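Local coordinates for glycolipid-binding domain-containing protein (Pseudomonas aeruginosa, PDB 2H1T) that is of unknown function but may bind glycolipids or take part in their metabolism, at residues D28-S33 with R51-A56; L60-F65 with H77-G82; C100-I105 with A127-L132; R142-A147 with N160-A165. One frame throughout, in Å; residues are numbered along the deposited sequence.

Interaction 1 (D28-S33 with R51-A56); sequences DDQAES and RLRWDA. With EDO (1,2-ethanediol), chain D.
The indole of Trp54 lies flat against the backbone of Asp29 and Gln30. Asp29 C stands 3.5 Å above the ring plane of Trp54, over its centre. Gln30 N covers the same face nearer the rim. Asp29 CA makes a CH-pi contact over the five-membered ring. Ala31 CB meets the ring edge in plane, 4.0 Å from Trp54 CH2. Trp58 stacks on the indole and Phe114 meets it edge-to-face. The indole reaches back along the neighbouring strand because CG of Trp54 sits between its backbone N and carbonyl carbon (chi1 51°). Its NE1 gives a weak, bent bond to Asp28 O, at 3.2 Å.

Strands 30-33 and 51-54 run antiparallel. Ala31 and Leu52 form a hydrogen-bonded pair, with Ala31 N 2.9 Å from Leu52 O and a return bond from Leu52 N to Ala31 O. Trp54 N adds a nearly straight bond to Asp29 O (168° at the hydrogen). Ala31 and Leu52 point to one face of the sheet, Gln30, Glu32, Arg51 and Arg53 to the other. Gln30 NE2 lies 3.7 Å from Arg51 CD, and the amide and guanidinium planes are 35° apart. Arg53 leads away to a salt bridge with Glu62, and Glu32 bonds Arg25 and an ethanediol, probably from the crystallisation liquor.

Water 1 lies between Asp29 OD1 and Asp55 O where the strands end. The ladder joins two strands of a beta hairpin. Its face with Ala31, Leu52 and Trp54 is apolar and buried, and Phe110 packs against all three. The charged face is held by salt bridges and is more exposed.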
# COMPACT_ATOMS: atom_id res chain seq x y z
N ASP A 28 4.22 24.85 -9.76
CA ASP A 28 3.36 25.76 -10.48
C ASP A 28 2.66 25.09 -11.65
O ASP A 28 1.47 25.33 -11.89
CB ASP A 28 4.16 26.98 -10.99
CG ASP A 28 4.57 27.95 -9.87
OD1 ASP A 28 3.81 28.08 -8.87
OD2 ASP A 28 5.66 28.57 -10.00
N ASP A 29 3.41 24.27 -12.39
CA ASP A 29 2.91 23.69 -13.63
C ASP A 29 2.87 22.16 -13.66
O ASP A 29 2.64 21.56 -14.70
CB ASP A 29 3.76 24.22 -14.79
CG ASP A 29 3.37 25.65 -15.19
OD1 ASP A 29 2.41 26.21 -14.62
OD2 ASP A 29 4.03 26.20 -16.10
N GLN A 30 3.14 21.54 -12.52
CA GLN A 30 3.14 20.09 -12.41
C GLN A 30 2.98 19.58 -10.97
O GLN A 30 3.14 20.31 -10.00
CB GLN A 30 4.37 19.48 -13.09
CG GLN A 30 5.67 19.76 -12.41
CD GLN A 30 6.81 19.12 -13.16
OE1 GLN A 30 7.24 19.62 -14.21
NE2 GLN A 30 7.30 18.00 -12.66
N ALA A 31 2.54 18.34 -10.86
CA ALA A 31 2.41 17.67 -9.58
C ALA A 31 2.95 16.28 -9.71
O ALA A 31 2.92 15.67 -10.79
CB ALA A 31 0.96 17.62 -9.07
N GLU A 32 3.41 15.77 -8.58
CA GLU A 32 3.84 14.41 -8.47
C GLU A 32 3.27 13.85 -7.20
O GLU A 32 3.31 14.52 -6.15
CB GLU A 32 5.35 14.37 -8.46
CG GLU A 32 5.88 13.00 -8.81
CD GLU A 32 7.34 12.81 -8.45
OE1 GLU A 32 7.69 13.14 -7.28
OE2 GLU A 32 8.12 12.32 -9.31
N SER A 33 2.74 12.64 -7.30
CA SER A 33 1.98 12.05 -6.25
C SER A 33 2.21 10.54 -6.11
O SER A 33 2.51 9.85 -7.08
CB SER A 33 0.48 12.33 -6.51
OG SER A 33 -0.31 11.81 -5.49
N ARG A 51 2.46 11.58 -12.30
CA ARG A 51 2.87 12.96 -12.49
C ARG A 51 2.01 13.58 -13.55
O ARG A 51 1.83 12.99 -14.62
CB ARG A 51 4.37 13.02 -12.85
CG ARG A 51 4.87 14.45 -13.22
CD ARG A 51 6.36 14.50 -13.61
NE ARG A 51 6.71 13.63 -14.74
CZ ARG A 51 6.60 13.94 -16.04
NH1 ARG A 51 6.12 15.13 -16.44
NH2 ARG A 51 6.98 13.05 -16.95
N LEU A 52 1.47 14.76 -13.25
CA LEU A 52 0.72 15.56 -14.21
C LEU A 52 1.43 16.87 -14.49
O LEU A 52 2.07 17.45 -13.61
CB LEU A 52 -0.71 15.84 -13.71
CG LEU A 52 -1.51 14.62 -13.25
CD1 LEU A 52 -2.89 15.07 -12.70
CD2 LEU A 52 -1.61 13.59 -14.38
N ARG A 53 1.33 17.31 -15.74
CA ARG A 53 1.89 18.58 -16.14
C ARG A 53 0.84 19.30 -16.98
O ARG A 53 0.20 18.69 -17.83
CB ARG A 53 3.20 18.38 -16.91
CG ARG A 53 3.83 19.67 -17.45
CD ARG A 53 5.19 19.44 -18.17
NE ARG A 53 5.03 18.60 -19.35
CZ ARG A 53 4.58 19.02 -20.53
NH1 ARG A 53 4.22 20.28 -20.71
NH2 ARG A 53 4.47 18.17 -21.54
N TRP A 54 0.68 20.59 -16.73
CA TRP A 54 -0.37 21.39 -17.42
C TRP A 54 0.20 22.70 -17.89
O TRP A 54 1.34 23.01 -17.56
CB TRP A 54 -1.54 21.64 -16.48
CG TRP A 54 -1.17 22.19 -15.16
CD1 TRP A 54 -1.13 23.50 -14.81
CD2 TRP A 54 -0.79 21.44 -13.99
NE1 TRP A 54 -0.75 23.63 -13.50
CE2 TRP A 54 -0.57 22.39 -12.96
CE3 TRP A 54 -0.72 20.07 -13.68
CZ2 TRP A 54 -0.20 22.01 -11.67
CZ3 TRP A 54 -0.38 19.69 -12.38
CH2 TRP A 54 -0.09 20.66 -11.40
N ASP A 55 -0.56 23.43 -18.71
CA ASP A 55 -0.10 24.73 -19.20
C ASP A 55 -0.50 25.90 -18.30
O ASP A 55 -1.05 25.71 -17.21
CB ASP A 55 -0.58 24.96 -20.65
CG ASP A 55 -2.07 25.14 -20.76
OD1 ASP A 55 -2.77 25.40 -19.74
OD2 ASP A 55 -2.56 25.07 -21.89
N ALA A 56 -0.23 27.12 -18.78
CA ALA A 56 -0.51 28.33 -18.00
C ALA A 56 -1.98 28.45 -17.68
O ALA A 56 -2.34 29.17 -16.76
CB ALA A 56 -0.05 29.58 -18.76
C1 EDO D . 5.92 8.30 -11.65
O1 EDO D . 4.89 8.27 -12.64
C2 EDO D . 6.47 9.72 -11.49
O2 EDO D . 6.80 10.02 -10.12
O HOH W 1 0.00 26.89 -14.58

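Interaction 2 (L60-F65 with H77-G82); sequences LREAVF and HLLADG
Leu60 O touches Ala80 CB at 3.4 Å, where strands 60-65 and 77-80 meet at the end of their ladder. Arg61 comes next and folds back on the other strand. Its chain bends at chi2 (-55°) and again at chi3, which brings NE to Ala80 O at 2.7 Å. That oxygen lies in the guanidinium plane. Asp81 O sits over one face of the same group, 3.4 Å above its plane. Water 2 donates to Ala80 O and accepts a weak bond from Arg61 NH2. Arg61 O accepts a hydrogen bond from Ala80 N.

Glu62 extends over the sheet beside one of the two modelled conformers of Leu79. Its OE2 accepts from His77 NE2 at 2.6 Å, through the anti lone pair. The carboxylate and ring planes are 16° apart, so the two groups are nearly coplanar. The other oxygen of Glu62 has a salt bridge to Arg53. The two partners would probably favour a charged carboxylate and hold it flat. Ala63 and Leu78 form a hydrogen-bonded pair with two nearly straight bonds, both 2.9 Å between N and O. Val64 then puts CG2 3.6 Å from His77 CD2.

Arg61 and Glu62 both face Arg53 on the strand before, a classic beta bulge. The hairpin lies inside the six-stranded antiparallel sheet, between strands 45-54 and 86-88. Trp86 packs on Leu60, Leu78 and Ala80. Ile103 of strand 102-106, in the second sheet, covers Leu60 and Ala63, and Ile105 meets Phe65.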
# COMPACT_ATOMS: atom_id res chain seq x y z
N LEU A 60 -4.34 20.21 -19.10
CA LEU A 60 -3.42 19.11 -19.03
C LEU A 60 -2.64 18.93 -20.34
O LEU A 60 -3.24 18.93 -21.41
CB LEU A 60 -4.15 17.81 -18.72
CG LEU A 60 -3.19 16.70 -18.32
CD1 LEU A 60 -2.70 16.82 -16.89
CD2 LEU A 60 -3.84 15.41 -18.51
N ARG A 61 -1.31 18.81 -20.23
CA ARG A 61 -0.44 18.53 -21.39
C ARG A 61 0.21 17.15 -21.32
O ARG A 61 0.42 16.52 -22.37
CB ARG A 61 0.63 19.65 -21.57
CG ARG A 61 0.03 21.08 -21.76
CD ARG A 61 -1.01 21.15 -22.96
NE ARG A 61 -0.39 20.54 -24.15
CZ ARG A 61 0.44 21.16 -25.00
NH1 ARG A 61 0.76 22.43 -24.86
NH2 ARG A 61 0.98 20.47 -26.01
N GLU A 62 0.56 16.68 -20.12
CA GLU A 62 1.14 15.34 -19.97
C GLU A 62 0.70 14.64 -18.69
O GLU A 62 0.53 15.28 -17.62
CB GLU A 62 2.67 15.44 -20.06
CG GLU A 62 3.41 14.13 -20.26
CD GLU A 62 4.89 14.36 -20.60
OE1 GLU A 62 5.41 15.51 -20.38
OE2 GLU A 62 5.53 13.40 -21.12
N ALA A 63 0.53 13.34 -18.78
CA ALA A 63 0.27 12.53 -17.60
C ALA A 63 1.08 11.22 -17.69
O ALA A 63 1.09 10.58 -18.72
CB ALA A 63 -1.22 12.24 -17.49
N VAL A 64 1.75 10.86 -16.60
CA VAL A 64 2.51 9.61 -16.48
C VAL A 64 2.07 8.87 -15.21
O VAL A 64 2.00 9.48 -14.14
CB VAL A 64 4.03 9.90 -16.40
CG1 VAL A 64 4.81 8.63 -16.39
CG2 VAL A 64 4.46 10.76 -17.56
N PHE A 65 1.78 7.58 -15.36
CA PHE A 65 1.29 6.70 -14.31
C PHE A 65 2.14 5.45 -14.20
O PHE A 65 2.54 4.88 -15.22
CB PHE A 65 -0.11 6.22 -14.66
CG PHE A 65 -1.12 7.32 -14.76
CD1 PHE A 65 -1.80 7.78 -13.63
CD2 PHE A 65 -1.44 7.89 -16.01
CE1 PHE A 65 -2.73 8.82 -13.73
CE2 PHE A 65 -2.35 8.91 -16.10
CZ PHE A 65 -3.01 9.37 -14.98
N HIS A 77 1.29 6.42 -20.27
CA HIS A 77 1.83 7.73 -20.65
C HIS A 77 0.90 8.39 -21.67
O HIS A 77 0.74 7.90 -22.78
CB HIS A 77 3.21 7.57 -21.29
CG HIS A 77 3.95 8.86 -21.46
ND1 HIS A 77 5.13 8.94 -22.16
CD2 HIS A 77 3.68 10.12 -21.03
CE1 HIS A 77 5.56 10.20 -22.16
NE2 HIS A 77 4.70 10.93 -21.47
N LEU A 78 0.31 9.51 -21.28
CA LEU A 78 -0.61 10.26 -22.14
C LEU A 78 -0.09 11.66 -22.40
O LEU A 78 0.52 12.30 -21.52
CB LEU A 78 -2.01 10.35 -21.46
CG LEU A 78 -2.76 9.04 -21.24
CD1 LEU A 78 -3.96 9.28 -20.40
CD2 LEU A 78 -3.14 8.40 -22.61
N LEU A 79 -0.24 12.08 -23.66
CA LEU A 79 0.04 13.45 -24.06
C LEU A 79 -1.28 14.06 -24.56
O LEU A 79 -2.06 13.41 -25.21
CB LEU A 79 1.14 13.53 -25.13
CG LEU A 79 2.62 13.40 -24.70
CD1 LEU A 79 3.56 13.25 -25.91
CD2 LEU A 79 3.14 14.57 -23.84
N ALA A 80 -1.51 15.33 -24.22
CA ALA A 80 -2.68 16.07 -24.68
C ALA A 80 -2.22 17.42 -25.23
O ALA A 80 -1.33 18.04 -24.66
CB ALA A 80 -3.68 16.28 -23.56
N ASP A 81 -2.85 17.91 -26.29
CA ASP A 81 -2.44 19.20 -26.87
C ASP A 81 -3.00 20.46 -26.19
O ASP A 81 -2.65 21.58 -26.59
CB ASP A 81 -2.66 19.24 -28.39
CG ASP A 81 -4.11 19.24 -28.80
OD1 ASP A 81 -5.00 19.10 -27.96
OD2 ASP A 81 -4.35 19.46 -30.01
N GLY A 82 -3.83 20.26 -25.16
CA GLY A 82 -4.56 21.35 -24.49
C GLY A 82 -5.83 21.81 -25.22
O GLY A 82 -6.52 22.75 -24.76
O HOH W 2 1.45 17.51 -24.87

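Interaction 3 (C100-I105 with A127-L132); sequences CLDIDI and AEIRAL
Cys100 and Leu132 pack together in the buried part of this contact, with CB to CB at 3.9 Å. Cys100 SG lies beside the backbone of Ala131, 3.6 Å from Ala131 O. Leu132 anchors the join with two backbone bonds. Its N gives to Asp102 O at 2.7 Å, almost straight (175° at the hydrogen). Its O takes a bond from Asp104 N at 2.9 Å, with the donor standing above the carbonyl plane. Ile103 pairs with Leu132 between these bonds.

Strands 102-106 and 126-135 are parallel neighbours linked through helix 113-119, a beta-alpha-beta unit at one end of the mixed sheet. The short segments are strongly splayed, at 56° to each other. The backbone hydrogen bonds across the contact are confined to Leu132. Around Arg130 and Ile129 the contact is made by Cys100, Asp102 and a water.

Water 3 bridges the segments here. It accepts from Leu101 N and donates to Asp102 OD2 and to Arg130 O, the last at 2.6 Å. Asp102 OD2 also meets Ile129 CD1 at 3.7 Å, and has a salt bridge to Arg118 of the helix. Arg130 lies on the solvent side. Only the start of its chain joins in, with CG 3.7 Å from Cys100 SG. Beyond CD it bends away at chi3 (-65°), and NH1 bonds Ser143 OG on strand 142-152.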
# COMPACT_ATOMS: atom_id res chain seq x y z
N CYS A 100 -11.71 15.78 -24.52
CA CYS A 100 -11.35 15.85 -23.10
C CYS A 100 -10.23 16.84 -22.89
O CYS A 100 -9.20 16.75 -23.53
CB CYS A 100 -10.87 14.47 -22.59
SG CYS A 100 -12.16 13.25 -22.54
N LEU A 101 -10.44 17.81 -22.00
CA LEU A 101 -9.39 18.78 -21.63
C LEU A 101 -8.74 18.49 -20.25
O LEU A 101 -7.63 18.99 -19.98
CB LEU A 101 -10.01 20.18 -21.57
CG LEU A 101 -10.67 20.69 -22.85
CD1 LEU A 101 -11.24 22.09 -22.65
CD2 LEU A 101 -9.72 20.66 -24.00
N ASP A 102 -9.47 17.76 -19.38
CA ASP A 102 -9.05 17.50 -18.00
C ASP A 102 -9.05 15.99 -17.77
O ASP A 102 -9.82 15.23 -18.39
CB ASP A 102 -9.95 18.18 -16.98
CG ASP A 102 -10.33 19.57 -17.36
OD1 ASP A 102 -9.45 20.50 -17.31
OD2 ASP A 102 -11.50 19.74 -17.75
N ILE A 103 -8.17 15.57 -16.88
CA ILE A 103 -8.13 14.20 -16.38
C ILE A 103 -8.83 14.17 -15.01
O ILE A 103 -8.80 15.15 -14.27
CB ILE A 103 -6.66 13.68 -16.28
CG1 ILE A 103 -6.19 13.18 -17.64
CG2 ILE A 103 -6.52 12.50 -15.34
CD1 ILE A 103 -4.77 12.55 -17.60
N ASP A 104 -9.48 13.05 -14.72
CA ASP A 104 -10.05 12.75 -13.41
C ASP A 104 -9.55 11.35 -13.04
O ASP A 104 -9.85 10.36 -13.71
CB ASP A 104 -11.58 12.81 -13.48
CG ASP A 104 -12.27 12.46 -12.16
OD1 ASP A 104 -11.59 12.07 -11.16
OD2 ASP A 104 -13.53 12.56 -12.13
N ILE A 105 -8.76 11.29 -11.98
CA ILE A 105 -8.16 10.03 -11.50
C ILE A 105 -8.98 9.66 -10.29
O ILE A 105 -9.16 10.48 -9.40
CB ILE A 105 -6.70 10.25 -10.99
CG1 ILE A 105 -5.73 10.63 -12.13
CG2 ILE A 105 -6.21 8.99 -10.30
CD1 ILE A 105 -4.53 11.45 -11.68
N ALA A 127 -20.80 24.70 -15.68
CA ALA A 127 -20.16 24.20 -16.90
C ALA A 127 -20.28 22.69 -17.00
O ALA A 127 -20.12 21.96 -16.01
CB ALA A 127 -18.71 24.59 -16.94
N GLU A 128 -20.53 22.19 -18.21
CA GLU A 128 -20.46 20.78 -18.44
C GLU A 128 -19.15 20.50 -19.20
O GLU A 128 -18.82 21.19 -20.17
CB GLU A 128 -21.69 20.29 -19.18
CG GLU A 128 -23.01 20.80 -18.58
CD GLU A 128 -24.23 20.05 -19.07
OE1 GLU A 128 -24.14 19.48 -20.18
OE2 GLU A 128 -25.28 20.03 -18.39
N ILE A 129 -18.42 19.49 -18.75
CA ILE A 129 -17.12 19.19 -19.30
C ILE A 129 -17.11 17.73 -19.73
O ILE A 129 -18.01 16.96 -19.36
CB ILE A 129 -15.95 19.50 -18.30
CG1 ILE A 129 -15.90 18.45 -17.18
CG2 ILE A 129 -16.11 20.90 -17.68
CD1 ILE A 129 -14.68 18.50 -16.32
N ARG A 130 -16.12 17.40 -20.55
CA ARG A 130 -15.77 16.04 -20.91
C ARG A 130 -14.42 15.69 -20.27
O ARG A 130 -13.35 16.20 -20.66
CB ARG A 130 -15.81 15.86 -22.42
CG ARG A 130 -15.61 14.42 -22.88
CD ARG A 130 -15.54 14.27 -24.42
NE ARG A 130 -16.81 14.62 -25.03
CZ ARG A 130 -17.91 13.86 -24.97
NH1 ARG A 130 -17.92 12.66 -24.36
NH2 ARG A 130 -19.04 14.31 -25.52
N ALA A 131 -14.47 14.88 -19.22
CA ALA A 131 -13.29 14.55 -18.47
C ALA A 131 -12.73 13.23 -18.94
O ALA A 131 -13.47 12.30 -19.28
CB ALA A 131 -13.60 14.47 -16.96
N LEU A 132 -11.41 13.10 -18.95
CA LEU A 132 -10.81 11.77 -19.19
C LEU A 132 -10.64 11.02 -17.87
O LEU A 132 -9.76 11.31 -17.06
CB LEU A 132 -9.49 11.92 -19.99
CG LEU A 132 -8.79 10.65 -20.38
CD1 LEU A 132 -9.71 9.78 -21.30
CD2 LEU A 132 -7.46 10.99 -21.10
O HOH W 3 -12.59 18.60 -19.98

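Interaction 4 (R142-A147 with N160-A165); sequences RSMRQA and NLEGSA
Glu162 turns at chi2 (-82°), which swings its carboxylate back to the strand, where OE2 accepts from Arg145 N at 2.7 Å through its anti lone pair. Arg145 has CG beside its backbone N (chi1 -70°) and its chain bends at chi3, bringing its guanidinium over Leu161. Leu161 CB lies 3.9 Å above one face of that group, towards the rim. The guanidinium and carboxylate do not pair directly: Arg145 NH1 is 4.7 Å from Glu162 OE2. Water 4 lies between them, donating to Glu162 OE1 and taking a weak bond from Arg145 NH1.

Leu161 N bonds Arg145 O at 3.0 Å, and the branches of Leu161 spread over Gln146 C and O to Ala147 CB. The selenium of Met144, a selenomethionine, touches Asn160 ND2 at 3.8 Å. Both residues lie near a 2-methyl-2,4-pentanediol, probably from the crystallisation liquor, to which ND2 makes a weak hydrogen bond. Asn160 OD1 accepts from Glu162 N at 2.6 Å, forming an Asx turn. The turn starts the loop, consistent with its placing Glu162 beside the strand.

Gln146 and Asn160 form the antiparallel non-hydrogen-bonded pair at the end of the ladder between strands 142-152 and 155-160. The chain then leaves the sheet in a loop before strand 167-172. On its other side strand 142-152 is bonded to strand 126-135, and Gln146 reaches Asp104 of strand 102-106. Glu128 of strand 126-135 packs on Leu161.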
# COMPACT_ATOMS: atom_id res chain seq x y z
N ARG A 142 -11.37 6.47 -19.91
CA ARG A 142 -12.51 6.69 -20.78
C ARG A 142 -13.10 8.04 -20.58
O ARG A 142 -13.04 8.62 -19.47
CB ARG A 142 -13.57 5.63 -20.58
CG ARG A 142 -14.16 5.61 -19.22
CD ARG A 142 -15.07 4.40 -19.01
NE ARG A 142 -15.39 4.23 -17.58
CZ ARG A 142 -16.34 4.90 -16.93
NH1 ARG A 142 -17.08 5.80 -17.56
NH2 ARG A 142 -16.57 4.65 -15.64
N SER A 143 -13.70 8.55 -21.66
CA SER A 143 -14.37 9.84 -21.58
C SER A 143 -15.60 9.79 -20.66
O SER A 143 -16.36 8.82 -20.65
CB SER A 143 -14.77 10.30 -22.98
OG SER A 143 -15.32 11.59 -22.89
N MSE A 144 -15.79 10.85 -19.88
CA MSE A 144 -16.93 10.94 -18.96
C MSE A 144 -17.44 12.38 -18.83
O MSE A 144 -16.66 13.30 -18.55
CB MSE A 144 -16.56 10.42 -17.57
CG MSE A 144 -17.70 10.43 -16.63
SE MSE A 144 -17.12 10.02 -14.88
CE MSE A 144 -16.89 8.13 -15.17
N ARG A 145 -18.73 12.55 -19.07
CA ARG A 145 -19.40 13.84 -18.97
C ARG A 145 -19.64 14.19 -17.50
O ARG A 145 -20.14 13.37 -16.74
CB ARG A 145 -20.71 13.83 -19.77
CG ARG A 145 -20.50 13.78 -21.29
CD ARG A 145 -21.78 13.53 -22.08
NE ARG A 145 -22.79 14.52 -21.73
CZ ARG A 145 -23.95 14.27 -21.13
NH1 ARG A 145 -24.35 13.03 -20.86
NH2 ARG A 145 -24.75 15.29 -20.86
N GLN A 146 -19.24 15.40 -17.13
CA GLN A 146 -19.32 15.87 -15.76
C GLN A 146 -19.83 17.30 -15.77
O GLN A 146 -19.71 17.98 -16.77
CB GLN A 146 -17.95 15.84 -15.11
CG GLN A 146 -17.31 14.47 -15.08
CD GLN A 146 -15.98 14.45 -14.40
OE1 GLN A 146 -15.38 15.50 -14.11
NE2 GLN A 146 -15.51 13.24 -14.08
N ALA A 147 -20.38 17.76 -14.66
CA ALA A 147 -20.67 19.19 -14.52
C ALA A 147 -20.11 19.76 -13.22
O ALA A 147 -20.07 19.07 -12.17
CB ALA A 147 -22.17 19.46 -14.60
N ASN A 160 -21.98 13.88 -11.76
CA ASN A 160 -21.87 12.94 -12.88
C ASN A 160 -22.99 13.18 -13.89
O ASN A 160 -24.18 13.28 -13.51
CB ASN A 160 -21.99 11.50 -12.37
CG ASN A 160 -21.97 10.47 -13.51
OD1 ASN A 160 -23.03 10.11 -14.07
ND2 ASN A 160 -20.77 9.98 -13.83
N LEU A 161 -22.63 13.18 -15.16
CA LEU A 161 -23.64 13.31 -16.20
C LEU A 161 -23.89 12.02 -16.95
O LEU A 161 -24.67 12.02 -17.90
CB LEU A 161 -23.31 14.46 -17.16
CG LEU A 161 -23.20 15.87 -16.58
CD1 LEU A 161 -23.08 16.91 -17.69
CD2 LEU A 161 -24.36 16.21 -15.73
N GLU A 162 -23.31 10.89 -16.55
CA GLU A 162 -23.48 9.69 -17.40
C GLU A 162 -24.60 8.74 -16.99
O GLU A 162 -24.92 7.80 -17.75
CB GLU A 162 -22.17 8.91 -17.56
CG GLU A 162 -21.03 9.69 -18.13
CD GLU A 162 -21.03 9.82 -19.64
OE1 GLU A 162 -21.70 9.04 -20.33
OE2 GLU A 162 -20.33 10.71 -20.15
N GLY A 163 -25.23 8.96 -15.84
CA GLY A 163 -26.38 8.14 -15.45
C GLY A 163 -26.47 7.77 -13.99
O GLY A 163 -27.58 7.53 -13.52
N SER A 164 -25.34 7.71 -13.28
CA SER A 164 -25.34 7.48 -11.79
C SER A 164 -26.10 8.53 -10.97
O SER A 164 -26.53 8.26 -9.86
CB SER A 164 -23.91 7.51 -11.25
OG SER A 164 -23.43 8.83 -11.27
N ALA A 165 -26.27 9.73 -11.50
CA ALA A 165 -26.83 10.85 -10.74
C ALA A 165 -25.99 11.23 -9.52
O ALA A 165 -26.50 11.99 -8.70
CB ALA A 165 -28.26 10.57 -10.30
O HOH W 4 -22.95 10.30 -22.16

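The four contacts follow one another along the chain in series. Interactions 1 and 2 share the six-stranded antiparallel sheet, with centres 10 Å apart, and join where strands 45-54 and 60-69 lie side by side. Interactions 3 and 4 share the mixed sheet, also with centres 10 Å apart, through neighbouring strands 126-135 and 142-152. Interaction 3 touches both contacts of the other sheet through strand 102-106. Interactions 1 and 4 lie on opposite sides of the chain's centre, about 24 Å apart between centres. Strand 102-106 packs against the antiparallel sheet, so both sheets share a core, as expected of one compact domain.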